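Local coordinates for protein SusD homolog (Bacteroides thetaiotaomicron, PDB 4MRU) that probably binds mucin O-glycans at the bacterial outer membrane, as a TPR-like SusD homolog of a carbohydrate-uptake system, at residues S26-L31 against K111-T116; A103-A108 against E171-E176; M157-E162 against L204-R209; E164-A169 against L197-L202. All coordinates share one frame; numbering follows the deposited sequence. Where two conformers were deposited one is given.

Interaction 1 of 4, residues S26-L31 against K111-T116; sequences STIRGL and KLLRVT
Leu113 reaches from 111-116 to 26-31 with a single methyl, CD1, which lies 4.0 Å from CB of Leu31 and 4.3 Å from CG2 of Ile28. It therefore meets the base of one side chain and the short branch of the other, in an apolar contact that no hydrogen bond crosses. The two leucines adopt almost the same rotamer. In Leu113, CG stands anti to the carbonyl carbon (chi1 -71°) and CD1 continues the chain in an extended line, which carries this methyl out to the neighbouring helix. Leu31 repeats the shape (chi1 -71°), but it offers its CB here; the Leu31 side chain also touches Thr90 and Lys93 of helix 81-100. Helix 24-32 is thus laid against helix 104-125 in the all-helical, TPR-like part of the SusD fold, with helix 81-100 alongside, touching Thr27 as well. Ile28 comes in from the flank and also touches Phe181. Farther round helix 104-125, Thr116 folds its hydroxyl back on its own helix, OG1 donating to Leu112 O at 2.8 Å and tilted from the carbonyl plane. Thr116 N reaches the same oxygen from the opposite face of that plane at 3.0 Å, giving Leu112 O two donors. The guanidinium of Arg114 leads away from the contact, to a salt bridge with Glu162.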
loop_
_atom_site.group_PDB
_atom_site.type_symbol
_atom_site.label_atom_id
_atom_site.label_comp_id
_atom_site.label_asym_id
_atom_site.label_seq_id
_atom_site.Cartn_x
_atom_site.Cartn_y
_atom_site.Cartn_z
ATOM N N SER A 26 -9.985 -15.014 18.223
ATOM C CA SER A 26 -9.046 -13.966 18.643
ATOM C C SER A 26 -7.747 -14.049 17.825
ATOM O O SER A 26 -7.144 -13.012 17.511
ATOM C CB SER A 26 -8.771 -13.987 20.166
ATOM O OG SER A 26 -8.244 -15.215 20.574
ATOM N N THR A 27 -7.360 -15.256 17.438
ATOM C CA THR A 27 -6.142 -15.475 16.707
ATOM C C THR A 27 -6.283 -14.957 15.265
ATOM O O THR A 27 -5.411 -14.258 14.734
ATOM C CB THR A 27 -5.765 -16.973 16.734
ATOM O OG1 THR A 27 -5.478 -17.367 18.081
ATOM C CG2 THR A 27 -4.560 -17.218 15.893
ATOM N N ILE A 28 -7.394 -15.293 14.633
ATOM C CA ILE A 28 -7.705 -14.778 13.319
ATOM C C ILE A 28 -7.817 -13.238 13.346
ATOM O O ILE A 28 -7.258 -12.571 12.486
ATOM C CB ILE A 28 -9.007 -15.431 12.785
ATOM C CG1 ILE A 28 -8.740 -16.922 12.482
ATOM C CG2 ILE A 28 -9.506 -14.695 11.571
ATOM C CD1 ILE A 28 -9.956 -17.673 11.996
ATOM N N ARG A 29 -8.510 -12.671 14.341
ATOM C CA ARG A 29 -8.577 -11.193 14.440
ATOM C C ARG A 29 -7.180 -10.571 14.658
ATOM O O ARG A 29 -6.910 -9.490 14.172
ATOM C CB ARG A 29 -9.510 -10.758 15.531
ATOM C CG ARG A 29 -10.985 -10.999 15.226
ATOM C CD ARG A 29 -11.859 -10.687 16.457
ATOM N NE ARG A 29 -13.240 -10.811 16.040
ATOM C CZ ARG A 29 -14.009 -11.881 16.210
ATOM N NH1 ARG A 29 -13.618 -12.912 16.973
ATOM N NH2 ARG A 29 -15.209 -11.887 15.652
ATOM N N GLY A 30 -6.331 -11.258 15.418
ATOM C CA GLY A 30 -4.978 -10.834 15.636
ATOM C C GLY A 30 -4.219 -10.737 14.308
ATOM O O GLY A 30 -3.550 -9.758 14.045
ATOM N N LEU A 31 -4.325 -11.784 13.491
ATOM C CA LEU A 31 -3.756 -11.775 12.165
ATOM C C LEU A 31 -4.356 -10.696 11.260
ATOM O O LEU A 31 -3.633 -10.002 10.521
ATOM C CB LEU A 31 -3.925 -13.171 11.530
ATOM C CG LEU A 31 -3.071 -14.300 12.103
ATOM C CD1 LEU A 31 -3.567 -15.651 11.577
ATOM C CD2 LEU A 31 -1.592 -14.095 11.779
ATOM N N LYS A 111 -3.160 -19.374 6.261
ATOM C CA LYS A 111 -2.211 -19.269 5.175
ATOM C C LYS A 111 -2.418 -17.988 4.351
ATOM O O LYS A 111 -1.491 -17.283 4.032
ATOM C CB LYS A 111 -2.336 -20.559 4.318
ATOM C CG LYS A 111 -1.353 -20.705 3.178
ATOM C CD LYS A 111 -1.427 -22.117 2.517
ATOM C CE LYS A 111 -0.944 -23.220 3.419
ATOM N NZ LYS A 111 -1.107 -24.538 2.760
ATOM N N LEU A 112 -3.656 -17.705 3.993
ATOM C CA LEU A 112 -3.992 -16.544 3.190
ATOM C C LEU A 112 -3.667 -15.260 3.937
ATOM O O LEU A 112 -3.166 -14.326 3.340
ATOM C CB LEU A 112 -5.491 -16.576 2.812
ATOM C CG LEU A 112 -6.126 -15.354 2.184
ATOM C CD1 LEU A 112 -5.373 -15.024 0.898
ATOM C CD2 LEU A 112 -7.609 -15.581 1.902
ATOM N N LEU A 113 -3.908 -15.236 5.251
ATOM C CA LEU A 113 -3.624 -14.052 6.021
ATOM C C LEU A 113 -2.120 -13.862 6.158
ATOM O O LEU A 113 -1.636 -12.736 6.069
ATOM C CB LEU A 113 -4.273 -14.129 7.380
ATOM C CG LEU A 113 -5.785 -13.980 7.319
ATOM C CD1 LEU A 113 -6.355 -14.378 8.649
ATOM C CD2 LEU A 113 -6.220 -12.558 6.939
ATOM N N ARG A 114 -1.370 -14.944 6.327
ATOM C CA ARG A 114 0.074 -14.810 6.395
ATOM C C ARG A 114 0.643 -14.225 5.084
ATOM O O ARG A 114 1.508 -13.349 5.108
ATOM C CB ARG A 114 0.709 -16.130 6.724
ATOM C CG ARG A 114 2.220 -16.123 6.541
ATOM C CD ARG A 114 2.772 -17.362 7.205
ATOM N NE ARG A 114 4.175 -17.594 6.889
ATOM C CZ ARG A 114 4.624 -18.387 5.932
ATOM N NH1 ARG A 114 3.804 -19.047 5.101
ATOM N NH2 ARG A 114 5.931 -18.531 5.804
ATOM N N VAL A 115 0.181 -14.720 3.947
ATOM C CA VAL A 115 0.612 -14.163 2.700
ATOM C C VAL A 115 0.250 -12.673 2.651
ATOM O O VAL A 115 1.046 -11.841 2.243
ATOM C CB VAL A 115 -0.021 -14.885 1.497
ATOM C CG1 VAL A 115 0.234 -14.112 0.224
ATOM C CG2 VAL A 115 0.506 -16.316 1.384
ATOM N N THR A 116 -0.976 -12.335 3.015
ATOM C CA THR A 116 -1.418 -10.953 2.927
ATOM C C THR A 116 -0.531 -10.015 3.786
ATOM O O THR A 116 -0.167 -8.942 3.358
ATOM C CB THR A 116 -2.907 -10.857 3.343
ATOM O OG1 THR A 116 -3.686 -11.739 2.527
ATOM C CG2 THR A 116 -3.431 -9.431 3.228
#

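Interaction 2 of 4, residues A103-A108 against E171-E176; sequences APVALA and EDNMTE
Val105 and Pro104, in the first turn of helix 104-125, meet Asn173, late in helix 152-173, where two helices of the TPR-like SusD fold come together near the surface. The carbon-to-carbon part is made by Val105: its CG2 lies 3.6 Å from CB of Asn173. This methyl stands anti to the carbonyl carbon of Val105, and the two side chains run alongside one another in opposite senses. Val105 also packs on Leu170 of helix 152-173, Leu192 of helix 192-209 and Phe181 of a loop, and is buried. The contact between polar and apolar groups is made by Pro104, whose ring lies roughly perpendicular to the Asn173 side chain. CB of Pro104 is 3.7 Å from ND2 of Asn173, and CG of Pro104 lies 4.0 Å from that nitrogen, both at van der Waals range. As for hydrogen bonds, none joins the two segments. Ala103 holds the N-cap position of helix 104-125, its carbonyl oxygen accepting from Leu107 N at 3.2 Å. The Asn173 amide turns back to its own helix: CG lies beside the backbone N (chi1 -70°), and ND2 donates to the carbonyl oxygen of Ala169, one turn earlier.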
loop_
_atom_site.group_PDB
_atom_site.type_symbol
_atom_site.label_atom_id
_atom_site.label_comp_id
_atom_site.label_asym_id
_atom_site.label_seq_id
_atom_site.Cartn_x
_atom_site.Cartn_y
_atom_site.Cartn_z
ATOM N N ALA A 103 -8.861 -28.416 10.486
ATOM C CA ALA A 103 -9.874 -28.109 9.480
ATOM C C ALA A 103 -9.223 -27.386 8.309
ATOM O O ALA A 103 -8.567 -26.361 8.501
ATOM C CB ALA A 103 -10.997 -27.272 10.075
ATOM N N PRO A 104 -9.388 -27.918 7.083
ATOM C CA PRO A 104 -8.722 -27.287 5.939
ATOM C C PRO A 104 -9.059 -25.790 5.803
ATOM O O PRO A 104 -8.185 -25.031 5.507
ATOM C CB PRO A 104 -9.261 -28.041 4.735
ATOM C CG PRO A 104 -9.708 -29.367 5.269
ATOM C CD PRO A 104 -10.090 -29.161 6.709
ATOM N N VAL A 105 -10.282 -25.370 6.102
ATOM C CA VAL A 105 -10.629 -23.936 5.959
ATOM C C VAL A 105 -9.880 -23.041 6.958
ATOM O O VAL A 105 -9.420 -21.955 6.602
ATOM C CB VAL A 105 -12.140 -23.729 6.109
ATOM C CG1 VAL A 105 -12.491 -22.243 6.198
ATOM C CG2 VAL A 105 -12.846 -24.370 4.940
ATOM N N ALA A 106 -9.757 -23.478 8.209
ATOM C CA ALA A 106 -9.010 -22.707 9.182
ATOM C C ALA A 106 -7.580 -22.534 8.712
ATOM O O ALA A 106 -7.021 -21.459 8.799
ATOM C CB ALA A 106 -8.994 -23.415 10.519
ATOM N N LEU A 107 -6.971 -23.633 8.270
ATOM C CA LEU A 107 -5.557 -23.620 7.803
ATOM C C LEU A 107 -5.414 -22.752 6.564
ATOM O O LEU A 107 -4.428 -22.040 6.396
ATOM C CB LEU A 107 -5.093 -25.045 7.534
ATOM C CG LEU A 107 -5.113 -25.996 8.752
ATOM C CD1 LEU A 107 -4.674 -27.407 8.369
ATOM C CD2 LEU A 107 -4.244 -25.467 9.872
ATOM N N ALA A 108 -6.415 -22.793 5.693
ATOM C CA ALA A 108 -6.357 -22.000 4.459
ATOM C C ALA A 108 -6.475 -20.523 4.768
ATOM O O ALA A 108 -5.734 -19.707 4.240
ATOM C CB ALA A 108 -7.461 -22.409 3.522
ATOM N N GLU A 171 -12.301 -23.593 -2.005
ATOM C CA GLU A 171 -13.200 -24.068 -3.026
ATOM C C GLU A 171 -13.748 -25.444 -2.675
ATOM O O GLU A 171 -14.927 -25.679 -2.860
ATOM C CB GLU A 171 -12.483 -24.139 -4.346
ATOM C CG GLU A 171 -13.312 -24.623 -5.538
ATOM C CD GLU A 171 -12.452 -24.725 -6.787
ATOM O OE1 GLU A 171 -11.630 -25.660 -6.876
ATOM O OE2 GLU A 171 -12.542 -23.855 -7.651
ATOM N N ASP A 172 -12.897 -26.368 -2.226
ATOM C CA ASP A 172 -13.344 -27.731 -1.937
ATOM C C ASP A 172 -14.214 -27.853 -0.695
ATOM O O ASP A 172 -14.911 -28.873 -0.540
ATOM C CB ASP A 172 -12.164 -28.668 -1.751
ATOM C CG ASP A 172 -11.401 -28.914 -3.045
ATOM O OD1 ASP A 172 -11.936 -28.632 -4.131
ATOM O OD2 ASP A 172 -10.256 -29.409 -2.967
ATOM N N ASN A 173 -14.204 -26.854 0.187
ATOM C CA ASN A 173 -14.988 -26.945 1.426
ATOM C C ASN A 173 -16.100 -25.902 1.625
ATOM O O ASN A 173 -16.891 -26.003 2.569
ATOM C CB ASN A 173 -14.044 -26.872 2.609
ATOM C CG ASN A 173 -13.208 -28.106 2.711
ATOM O OD1 ASN A 173 -13.688 -29.142 3.150
ATOM N ND2 ASN A 173 -11.962 -28.024 2.258
HETATM N N MSE A 174 -16.199 -24.944 0.728
HETATM C CA MSE A 174 -17.199 -23.911 0.908
HETATM C C MSE A 174 -18.590 -24.424 0.618
HETATM O O MSE A 174 -18.819 -25.346 -0.189
HETATM C CB MSE A 174 -16.882 -22.763 -0.017
HETATM C CG MSE A 174 -17.251 -22.983 -1.480
HETATM SE SE MSE A 174 -16.305 -21.449 -2.273
HETATM C CE MSE A 174 -16.621 -21.970 -4.180
ATOM N N THR A 175 -19.534 -23.817 1.310
ATOM C CA THR A 175 -20.912 -24.131 1.138
ATOM C C THR A 175 -21.730 -22.850 1.150
ATOM O O THR A 175 -21.256 -21.732 1.467
ATOM C CB THR A 175 -21.432 -25.032 2.272
ATOM O OG1 THR A 175 -21.586 -24.241 3.457
ATOM C CG2 THR A 175 -20.487 -26.247 2.547
ATOM N N GLU A 176 -22.985 -23.042 0.812
ATOM C CA GLU A 176 -24.007 -22.086 1.130
ATOM C C GLU A 176 -24.343 -22.162 2.633
ATOM O O GLU A 176 -24.019 -23.139 3.344
ATOM C CB GLU A 176 -25.214 -22.375 0.236
ATOM C CG GLU A 176 -26.382 -21.427 0.381
ATOM C CD GLU A 176 -25.981 -19.990 0.153
ATOM O OE1 GLU A 176 -25.789 -19.583 -1.028
ATOM O OE2 GLU A 176 -25.848 -19.274 1.164
#

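Interaction 3 of 4, residues M157-E162 against L204-R209; sequences MRMFQE and LRMAMR. With EDO (1,2-ethanediol), chain F.
The CE methyl of selenomethionine Met206 sits over one face of the Phe160 ring, 3.7 Å from the ring centroid and 18° off its normal, in a CH-pi contact offset toward the rim. A bend at chi3 of Met206 (43°) turns the methyl onto the ring, whereas its SE stays oblique to it, 5.3 Å from the centroid. The same CE touches CB of Met159 at 3.7 Å, and the edge of the ring abuts the backbone, with Phe160 CZ 3.8 Å from Ala207 N. The tight part centres on the Met206 methyl, held between the Phe160 face and Met159 CB; an alanine in place of Phe160 would probably open a gap beside this methyl, which would keep only Met159 CB and could turn more freely. The axes of the two short segments come no nearer than 11.4 Å, so long side chains bridge the distance. On the loose side, Gln161 is exposed. Arg205, buried on another flank, bonds Glu329, Gln119 and a 1,2-ethanediol, probably from the crystallisation liquor, with NH1 2.9 Å from its O1. The Met-aromatic contact joins nearly antiparallel helices, as in the helical-hairpin packing of TPR-like folds.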
loop_
_atom_site.group_PDB
_atom_site.type_symbol
_atom_site.label_atom_id
_atom_site.label_comp_id
_atom_site.label_asym_id
_atom_site.label_seq_id
_atom_site.Cartn_x
_atom_site.Cartn_y
_atom_site.Cartn_z
HETATM N N MSE A 157 7.289 -16.564 -5.081
HETATM C CA MSE A 157 6.905 -17.851 -5.697
HETATM C C MSE A 157 6.263 -18.758 -4.648
HETATM O O MSE A 157 5.298 -19.487 -4.943
HETATM C CB MSE A 157 8.108 -18.493 -6.359
HETATM C CG MSE A 157 8.569 -17.709 -7.611
HETATM SE SE MSE A 157 7.239 -16.558 -8.543
HETATM C CE MSE A 157 8.498 -15.053 -8.469
ATOM N N ARG A 158 6.754 -18.715 -3.415
ATOM C CA ARG A 158 6.190 -19.507 -2.351
ATOM C C ARG A 158 4.801 -18.994 -1.982
ATOM O O ARG A 158 3.878 -19.774 -1.816
ATOM C CB ARG A 158 7.145 -19.546 -1.130
ATOM C CG ARG A 158 6.612 -20.365 0.058
ATOM C CD ARG A 158 6.393 -21.841 -0.268
ATOM N NE ARG A 158 7.628 -22.586 -0.146
ATOM C CZ ARG A 158 8.033 -23.193 0.968
ATOM N NH1 ARG A 158 7.291 -23.174 2.071
ATOM N NH2 ARG A 158 9.194 -23.830 0.984
HETATM N N MSE A 159 4.620 -17.675 -1.909
HETATM C CA MSE A 159 3.294 -17.104 -1.700
HETATM C C MSE A 159 2.316 -17.537 -2.778
HETATM O O MSE A 159 1.171 -17.892 -2.480
HETATM C CB MSE A 159 3.388 -15.549 -1.634
HETATM C CG MSE A 159 4.103 -15.124 -0.352
HETATM SE SE MSE A 159 4.242 -13.148 -0.395
HETATM C CE MSE A 159 4.631 -12.968 1.482
ATOM N N PHE A 160 2.726 -17.505 -4.038
ATOM C CA PHE A 160 1.819 -17.917 -5.086
ATOM C C PHE A 160 1.412 -19.384 -4.885
ATOM O O PHE A 160 0.233 -19.723 -5.035
ATOM C CB PHE A 160 2.407 -17.750 -6.481
ATOM C CG PHE A 160 2.432 -16.324 -6.972
ATOM C CD1 PHE A 160 1.279 -15.569 -7.031
ATOM C CD2 PHE A 160 3.610 -15.770 -7.426
ATOM C CE1 PHE A 160 1.303 -14.267 -7.518
ATOM C CE2 PHE A 160 3.637 -14.477 -7.953
ATOM C CZ PHE A 160 2.491 -13.724 -7.986
ATOM N N GLN A 161 2.371 -20.225 -4.508
ATOM C CA GLN A 161 2.072 -21.625 -4.239
ATOM C C GLN A 161 1.107 -21.754 -3.059
ATOM O O GLN A 161 0.095 -22.472 -3.131
ATOM C CB GLN A 161 3.379 -22.377 -4.002
ATOM C CG GLN A 161 3.296 -23.878 -3.808
ATOM C CD GLN A 161 4.641 -24.426 -3.339
ATOM O OE1 GLN A 161 5.710 -23.861 -3.638
ATOM N NE2 GLN A 161 4.596 -25.484 -2.558
ATOM N N GLU A 162 1.340 -20.986 -2.007
ATOM C CA GLU A 162 0.435 -21.010 -0.847
ATOM C C GLU A 162 -0.975 -20.447 -1.144
ATOM O O GLU A 162 -1.979 -20.977 -0.632
ATOM C CB GLU A 162 1.072 -20.261 0.329
ATOM C CG GLU A 162 2.333 -20.951 0.851
ATOM C CD GLU A 162 3.115 -20.117 1.833
ATOM O OE1 GLU A 162 2.934 -18.861 1.847
ATOM O OE2 GLU A 162 3.960 -20.715 2.557
ATOM N N LEU A 204 -3.797 -11.227 -8.405
ATOM C CA LEU A 204 -3.720 -10.246 -9.479
ATOM C C LEU A 204 -2.741 -9.102 -9.151
ATOM O O LEU A 204 -1.921 -8.711 -9.972
ATOM C CB LEU A 204 -5.114 -9.692 -9.759
ATOM C CG LEU A 204 -5.228 -8.599 -10.826
ATOM C CD1 LEU A 204 -4.686 -9.083 -12.162
ATOM C CD2 LEU A 204 -6.669 -8.163 -10.965
ATOM N N ARG A 205 -2.852 -8.570 -7.939
ATOM C CA ARG A 205 -1.970 -7.499 -7.497
ATOM C C ARG A 205 -0.502 -7.941 -7.544
ATOM O O ARG A 205 0.339 -7.259 -8.068
ATOM C CB ARG A 205 -2.320 -7.101 -6.072
ATOM C CG ARG A 205 -1.450 -5.999 -5.529
ATOM C CD ARG A 205 -1.525 -5.918 -3.998
ATOM N NE ARG A 205 -2.604 -5.042 -3.563
ATOM C CZ ARG A 205 -2.927 -4.850 -2.284
ATOM N NH1 ARG A 205 -2.259 -5.496 -1.331
ATOM N NH2 ARG A 205 -3.916 -4.022 -1.969
HETATM N N MSE A 206 -0.235 -9.109 -6.976
HETATM C CA MSE A 206 1.122 -9.630 -6.904
HETATM C C MSE A 206 1.663 -10.000 -8.266
HETATM O O MSE A 206 2.833 -9.755 -8.548
HETATM C CB MSE A 206 1.098 -10.852 -6.011
HETATM C CG MSE A 206 0.883 -10.466 -4.550
HETATM SE SE MSE A 206 0.674 -12.116 -3.464
HETATM C CE MSE A 206 2.107 -13.240 -4.237
ATOM N N ALA A 207 0.824 -10.537 -9.137
ATOM C CA ALA A 207 1.243 -10.766 -10.527
ATOM C C ALA A 207 1.670 -9.468 -11.200
ATOM O O ALA A 207 2.711 -9.413 -11.859
ATOM C CB ALA A 207 0.136 -11.459 -11.315
HETATM N N MSE A 208 0.875 -8.400 -11.075
HETATM C CA MSE A 208 1.192 -7.150 -11.778
HETATM C C MSE A 208 2.504 -6.571 -11.267
HETATM O O MSE A 208 3.288 -6.025 -12.035
HETATM C CB MSE A 208 0.042 -6.135 -11.601
HETATM C CG MSE A 208 0.113 -5.012 -12.625
HETATM SE SE MSE A 208 -0.214 -5.680 -14.471
HETATM C CE MSE A 208 -1.944 -6.522 -14.160
ATOM N N ARG A 209 2.796 -6.813 -10.001
ATOM C CA ARG A 209 4.005 -6.342 -9.340
ATOM C C ARG A 209 5.238 -6.854 -10.043
ATOM O O ARG A 209 6.237 -6.149 -10.066
ATOM C CB ARG A 209 4.047 -6.758 -7.857
ATOM C CG ARG A 209 5.116 -6.013 -7.071
ATOM C CD ARG A 209 4.653 -4.648 -6.524
ATOM N NE ARG A 209 3.868 -4.864 -5.314
ATOM C CZ ARG A 209 2.671 -4.383 -5.023
ATOM N NH1 ARG A 209 2.019 -3.543 -5.826
ATOM N NH2 ARG A 209 2.141 -4.736 -3.855
HETATM C C1 EDO F . -3.386 -5.681 1.843
HETATM O O1 EDO F . -2.034 -5.302 1.559
HETATM C C2 EDO F . -4.011 -4.402 2.281
HETATM O O2 EDO F . -3.930 -3.583 1.128
#

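Interaction 4 of 4, residues E164-A169 against L197-L202; sequences EEADQA and LFLHSL. With EDO (1,2-ethanediol), chain E.
His200 points the edge of its ring at Asp167: NE2 donates to OD2 over 2.7 Å, nearly straight at 165°. The oxygen lies in the ring plane, yet the donor stands above the carboxylate plane; the two planes are 78° apart. Asp167 sends the carboxylate across to helix 192-209 with CG anti to its backbone N (chi1 -162°). ND1 is hydrogen-bonded to the Gly230 carbonyl oxygen; with an acceptor at each nitrogen, the imidazole is probably doubly protonated, a state the carboxylate would stabilise. This His-carboxylate bond ties together helices 152-173 and 192-209, nearly antiparallel neighbours in the TPR-like SusD fold. Beside it Leu199 splays its methyls, CD1 4.0 Å from Ala166 CB and CD2 3.8 Å from Asp167 CB. With an alanine here instead of Asp167, His200 NE2 would probably lose its acceptor and Arg196, which pairs with OD1, its charged mate. OD2 also accepts, at 2.9 Å, from O1 of a 1,2-ethanediol, probably from the crystallisation liquor, that also bonds Gln203.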
loop_
_atom_site.group_PDB
_atom_site.type_symbol
_atom_site.label_atom_id
_atom_site.label_comp_id
_atom_site.label_asym_id
_atom_site.label_seq_id
_atom_site.Cartn_x
_atom_site.Cartn_y
_atom_site.Cartn_z
ATOM N N GLU A 164 -2.524 -20.700 -3.964
ATOM C CA GLU A 164 -3.228 -21.779 -4.688
ATOM C C GLU A 164 -3.669 -22.869 -3.767
ATOM O O GLU A 164 -4.772 -23.424 -3.915
ATOM C CB GLU A 164 -2.372 -22.381 -5.791
ATOM C CG GLU A 164 -2.403 -21.561 -7.063
ATOM C CD GLU A 164 -2.163 -22.390 -8.305
ATOM O OE1 GLU A 164 -1.665 -23.531 -8.193
ATOM O OE2 GLU A 164 -2.493 -21.878 -9.389
ATOM N N GLU A 165 -2.811 -23.227 -2.829
ATOM C CA GLU A 165 -3.179 -24.242 -1.830
ATOM C C GLU A 165 -4.370 -23.770 -0.976
ATOM O O GLU A 165 -5.302 -24.542 -0.741
ATOM C CB GLU A 165 -2.026 -24.566 -0.910
ATOM C CG GLU A 165 -0.899 -25.352 -1.539
ATOM C CD GLU A 165 0.408 -25.296 -0.729
ATOM O OE1 GLU A 165 0.478 -24.731 0.401
ATOM O OE2 GLU A 165 1.386 -25.828 -1.249
ATOM N N ALA A 166 -4.370 -22.502 -0.547
ATOM C CA ALA A 166 -5.493 -21.982 0.221
ATOM C C ALA A 166 -6.749 -21.964 -0.615
ATOM O O ALA A 166 -7.849 -22.320 -0.124
ATOM C CB ALA A 166 -5.202 -20.596 0.750
ATOM N N ASP A 167 -6.624 -21.528 -1.864
ATOM C CA ASP A 167 -7.784 -21.429 -2.711
ATOM C C ASP A 167 -8.436 -22.768 -2.948
ATOM O O ASP A 167 -9.670 -22.879 -2.944
ATOM C CB ASP A 167 -7.394 -20.826 -4.064
ATOM C CG ASP A 167 -8.578 -20.297 -4.809
ATOM O OD1 ASP A 167 -9.576 -19.941 -4.161
ATOM O OD2 ASP A 167 -8.511 -20.214 -6.057
ATOM N N GLN A 168 -7.629 -23.788 -3.214
ATOM C CA GLN A 168 -8.185 -25.134 -3.390
ATOM C C GLN A 168 -8.975 -25.586 -2.161
ATOM O O GLN A 168 -10.054 -26.208 -2.291
ATOM C CB GLN A 168 -7.072 -26.134 -3.682
ATOM C CG GLN A 168 -7.578 -27.555 -3.933
ATOM C CD GLN A 168 -6.467 -28.569 -4.084
ATOM O OE1 GLN A 168 -5.301 -28.301 -3.789
ATOM N NE2 GLN A 168 -6.832 -29.759 -4.540
ATOM N N ALA A 169 -8.459 -25.283 -0.966
ATOM C CA ALA A 169 -9.083 -25.762 0.242
ATOM C C ALA A 169 -10.396 -25.003 0.492
ATOM O O ALA A 169 -11.383 -25.597 0.934
ATOM C CB ALA A 169 -8.140 -25.650 1.435
ATOM N N LEU A 197 -12.731 -14.315 -3.729
ATOM C CA LEU A 197 -12.613 -13.123 -4.536
ATOM C C LEU A 197 -11.393 -12.331 -4.102
ATOM O O LEU A 197 -10.567 -11.868 -4.937
ATOM C CB LEU A 197 -13.863 -12.259 -4.426
ATOM C CG LEU A 197 -15.157 -12.896 -4.954
ATOM C CD1 LEU A 197 -16.313 -11.923 -4.722
ATOM C CD2 LEU A 197 -15.005 -13.253 -6.412
ATOM N N PHE A 198 -11.257 -12.179 -2.791
ATOM C CA PHE A 198 -10.124 -11.423 -2.278
ATOM C C PHE A 198 -8.814 -12.122 -2.642
ATOM O O PHE A 198 -7.844 -11.479 -3.073
ATOM C CB PHE A 198 -10.207 -11.229 -0.761
ATOM C CG PHE A 198 -8.955 -10.721 -0.174
ATOM C CD1 PHE A 198 -8.589 -9.393 -0.361
ATOM C CD2 PHE A 198 -8.118 -11.554 0.536
ATOM C CE1 PHE A 198 -7.405 -8.907 0.163
ATOM C CE2 PHE A 198 -6.935 -11.075 1.050
ATOM C CZ PHE A 198 -6.595 -9.743 0.883
ATOM N N LEU A 199 -8.763 -13.417 -2.418
ATOM C CA LEU A 199 -7.527 -14.167 -2.741
ATOM C C LEU A 199 -7.121 -13.991 -4.194
ATOM O O LEU A 199 -5.945 -13.776 -4.509
ATOM C CB LEU A 199 -7.736 -15.644 -2.422
ATOM C CG LEU A 199 -6.599 -16.631 -2.552
ATOM C CD1 LEU A 199 -6.860 -17.788 -1.595
ATOM C CD2 LEU A 199 -6.461 -17.128 -3.973
ATOM N N HIS A 200 -8.092 -14.094 -5.090
ATOM C CA HIS A 200 -7.814 -13.878 -6.528
ATOM C C HIS A 200 -7.366 -12.447 -6.849
ATOM O O HIS A 200 -6.539 -12.222 -7.735
ATOM C CB HIS A 200 -9.025 -14.258 -7.347
ATOM C CG HIS A 200 -9.431 -15.683 -7.170
ATOM N ND1 HIS A 200 -10.757 -16.087 -7.140
ATOM C CD2 HIS A 200 -8.697 -16.789 -6.917
ATOM C CE1 HIS A 200 -10.803 -17.393 -6.953
ATOM N NE2 HIS A 200 -9.570 -17.832 -6.779
ATOM N N SER A 201 -7.934 -11.483 -6.148
ATOM C CA SER A 201 -7.548 -10.107 -6.305
ATOM C C SER A 201 -6.076 -9.892 -5.837
ATOM O O SER A 201 -5.325 -9.214 -6.471
ATOM C CB SER A 201 -8.519 -9.198 -5.541
ATOM O OG SER A 201 -9.866 -9.452 -5.942
ATOM N N LEU A 202 -5.703 -10.511 -4.730
ATOM C CA LEU A 202 -4.325 -10.439 -4.251
ATOM C C LEU A 202 -3.373 -11.105 -5.231
ATOM O O LEU A 202 -2.284 -10.578 -5.461
ATOM C CB LEU A 202 -4.207 -11.123 -2.911
ATOM C CG LEU A 202 -2.883 -11.069 -2.153
ATOM C CD1 LEU A 202 -2.443 -9.636 -1.945
ATOM C CD2 LEU A 202 -3.031 -11.798 -0.821
HETATM C C1 EDO E . -5.919 -20.125 -8.642
HETATM O O1 EDO E . -5.887 -19.845 -7.244
HETATM C C2 EDO E . -6.853 -19.137 -9.299
HETATM O O2 EDO E . -6.136 -17.911 -9.369
#

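In the fold
Three helices consecutive in the chain, 104-125, 152-173 and 192-209, carry most of the contacts. Interaction 1 ties helix 24-32 to helix 104-125 and closes before interactions 3 and 4 open. Interaction 2, whose segments alternate with those of the others, brings the start of helix 104-125 to the end region of helix 152-173. Interactions 3 and 4 join helix 152-173 to helix 192-209, with 4 nested inside the loop closed by 3. Centres lie about 10 Å (3 and 4) to about 21 Å (2 and 3) apart. Lys111 and Arg114 of interaction 1 form salt bridges to Glu165 of interaction 4 and Glu162 of interaction 3. The three helices pack side by side, consistent with the TPR-like scaffold of SusD homologs, away from the annotated magnesium-binding residue.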